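Local coordinates for neck and C-terminal motor domain of Kar3 (Candida glabrata, PDB 4GKR), which probably hydrolyses ATP to drive movement along microtubules as a mitotic kinesin-14 motor, and holds ADP in its nucleotide pocket, at residues A[136-141]-A[210-216]. Numbering follows the deposited sequence.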
loop_
_atom_site.group_PDB
_atom_site.type_symbol
_atom_site.label_atom_id
_atom_site.label_comp_id
_atom_site.label_asym_id
_atom_site.label_seq_id
_atom_site.Cartn_x
_atom_site.Cartn_y
_atom_site.Cartn_z
ATOM N N ILE A 136 -11.056 2.462 5.750
ATOM C CA ILE A 136 -12.272 3.271 5.663
ATOM C C ILE A 136 -13.047 3.181 6.976
ATOM O O ILE A 136 -13.444 4.195 7.551
ATOM C CB ILE A 136 -13.148 2.902 4.447
ATOM C CG1 ILE A 136 -12.560 3.536 3.174
ATOM C CG2 ILE A 136 -14.585 3.377 4.641
ATOM C CD1 ILE A 136 -12.904 2.833 1.869
ATOM N N ASN A 137 -13.202 1.971 7.480
ATOM C CA ASN A 137 -13.918 1.782 8.742
ATOM C C ASN A 137 -13.261 2.474 9.939
ATOM O O ASN A 137 -13.937 3.085 10.772
ATOM C CB ASN A 137 -14.071 0.304 9.040
ATOM C CG ASN A 137 -15.318 0.018 9.821
ATOM O OD1 ASN A 137 -16.434 0.336 9.372
ATOM N ND2 ASN A 137 -15.153 -0.566 11.012
ATOM N N HIS A 138 -11.937 2.385 10.003
ATOM C CA HIS A 138 -11.182 2.956 11.084
ATOM C C HIS A 138 -11.341 4.446 11.103
ATOM O O HIS A 138 -11.512 5.051 12.165
ATOM C CB HIS A 138 -9.716 2.574 10.931
ATOM C CG HIS A 138 -8.906 2.818 12.163
ATOM N ND1 HIS A 138 -8.955 1.994 13.234
ATOM C CD2 HIS A 138 -8.042 3.856 12.496
ATOM C CE1 HIS A 138 -8.147 2.475 14.204
ATOM N NE2 HIS A 138 -7.585 3.613 13.750
ATOM N N ILE A 139 -11.313 5.047 9.914
ATOM C CA ILE A 139 -11.452 6.483 9.767
ATOM C C ILE A 139 -12.810 6.990 10.237
ATOM O O ILE A 139 -12.888 8.058 10.832
ATOM C CB ILE A 139 -11.161 6.905 8.328
ATOM C CG1 ILE A 139 -9.652 6.947 8.114
ATOM C CG2 ILE A 139 -11.752 8.265 7.991
ATOM C CD1 ILE A 139 -9.294 6.844 6.646
ATOM N N PHE A 140 -13.869 6.223 10.010
ATOM C CA PHE A 140 -15.187 6.632 10.472
ATOM C C PHE A 140 -15.293 6.681 11.984
ATOM O O PHE A 140 -15.886 7.615 12.527
ATOM C CB PHE A 140 -16.292 5.760 9.879
ATOM C CG PHE A 140 -16.689 6.155 8.486
ATOM C CD1 PHE A 140 -16.228 7.340 7.921
ATOM C CD2 PHE A 140 -17.540 5.355 7.739
ATOM C CE1 PHE A 140 -16.589 7.708 6.629
ATOM C CE2 PHE A 140 -17.910 5.720 6.446
ATOM C CZ PHE A 140 -17.433 6.898 5.889
ATOM N N SER A 141 -14.732 5.676 12.661
ATOM C CA SER A 141 -14.634 5.680 14.119
ATOM C C SER A 141 -14.103 6.994 14.642
ATOM O O SER A 141 -14.684 7.602 15.530
ATOM C CB SER A 141 -13.692 4.594 14.592
ATOM O OG SER A 141 -14.378 3.384 14.694
ATOM N N LEU A 210 -18.088 9.739 0.324
ATOM C CA LEU A 210 -18.476 8.726 1.321
ATOM C C LEU A 210 -19.308 9.349 2.451
ATOM O O LEU A 210 -18.776 9.847 3.448
ATOM C CB LEU A 210 -17.250 7.971 1.844
ATOM C CG LEU A 210 -16.432 7.243 0.764
ATOM C CD1 LEU A 210 -15.161 6.642 1.336
ATOM C CD2 LEU A 210 -17.230 6.160 0.056
ATOM N N ASP A 211 -20.624 9.338 2.260
ATOM C CA ASP A 211 -21.545 10.057 3.127
ATOM C C ASP A 211 -21.946 9.219 4.333
ATOM O O ASP A 211 -22.298 9.764 5.379
ATOM C CB ASP A 211 -22.794 10.483 2.344
ATOM N N SER A 212 -21.889 7.896 4.177
ATOM C CA SER A 212 -22.416 6.969 5.173
ATOM C C SER A 212 -21.758 5.592 5.097
ATOM O O SER A 212 -21.102 5.256 4.103
ATOM C CB SER A 212 -23.944 6.834 5.017
ATOM O OG SER A 212 -24.310 6.078 3.870
ATOM N N ARG A 213 -21.944 4.797 6.150
ATOM C CA ARG A 213 -21.510 3.399 6.147
ATOM C C ARG A 213 -22.288 2.581 5.103
ATOM O O ARG A 213 -21.750 1.642 4.519
ATOM C CB ARG A 213 -21.579 2.786 7.557
ATOM C CG ARG A 213 -20.390 3.182 8.434
ATOM C CD ARG A 213 -20.396 2.522 9.806
ATOM N NE ARG A 213 -19.339 3.050 10.683
ATOM C CZ ARG A 213 -19.446 4.143 11.450
ATOM N NH1 ARG A 213 -20.562 4.862 11.467
ATOM N NH2 ARG A 213 -18.428 4.535 12.208
ATOM N N ASP A 214 -23.538 2.974 4.854
ATOM C CA ASP A 214 -24.325 2.432 3.746
ATOM C C ASP A 214 -23.660 2.765 2.399
ATOM O O ASP A 214 -23.363 1.862 1.615
ATOM C CB ASP A 214 -25.776 2.939 3.803
ATOM N N THR A 215 -23.401 4.049 2.151
ATOM C CA THR A 215 -22.699 4.492 0.930
ATOM C C THR A 215 -21.349 3.775 0.679
ATOM O O THR A 215 -21.051 3.381 -0.451
ATOM C CB THR A 215 -22.487 6.025 0.904
ATOM O OG1 THR A 215 -23.736 6.704 1.102
ATOM C CG2 THR A 215 -21.887 6.459 -0.427
ATOM N N VAL A 216 -20.550 3.607 1.730
ATOM C CA VAL A 216 -19.292 2.861 1.646
ATOM C C VAL A 216 -19.552 1.420 1.195
ATOM O O VAL A 216 -18.955 0.948 0.224
ATOM C CB VAL A 216 -18.543 2.872 3.007
ATOM C CG1 VAL A 216 -17.469 1.796 3.076
ATOM C CG2 VAL A 216 -17.949 4.240 3.282
#
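Phe140 swings its CG anti to its own carbonyl carbon (chi1 -81°), which carries the ring off helix 131-147 toward the start of helix 213-222. There the extended chain of Arg213, straight from CG to NE, runs past the ring in the opposite sense. The two side chains lie alongside each other: Arg213 CG is 3.7 Å from Phe140 CD2, and farther out Arg213 NH2 comes to 3.4 Å from Phe140 CB, which lies over one face of the guanidinium. Ring and guanidinium planes stand 74° apart, so this is no flat stack. Arginine suits this exposed border because its aliphatic CG packs against the ring at CD2 while its charged end goes on to Asp144, one helical turn beyond Phe140, where NH2 forms a salt bridge. The far end of the ring meets apolar side chains of the same segment, with Phe140 CE2 3.5 Å from Val216 CG2 and Phe140 CZ 4.2 Å from Leu210 CB. A long, flat phenylalanine suits this place because it reaches all three residues at once.

One turn earlier, Ile136 sets CG2 beside Val216 CG1 at 3.6 Å. Two beta-branched residues serve well here, each offering a methyl close to its backbone. Leu210, whose branched apolar chain suits its buried place, touches Val155 and Cys157 of strand 152-163, while Ile136 reaches Phe245 and Ile247 of strand 242-252. Ser212, the N-cap, suits the helix start because its short hydroxyl accepts a nearly straight bond from Thr215 N (2.8 Å to OG, 174°).

With no hydrogen bond crossing between the segments, their fit rests mainly on the shapes of apolar groups, and the salt bridge to Asp144 probably steadies Arg213 along Phe140 at the exposed margin.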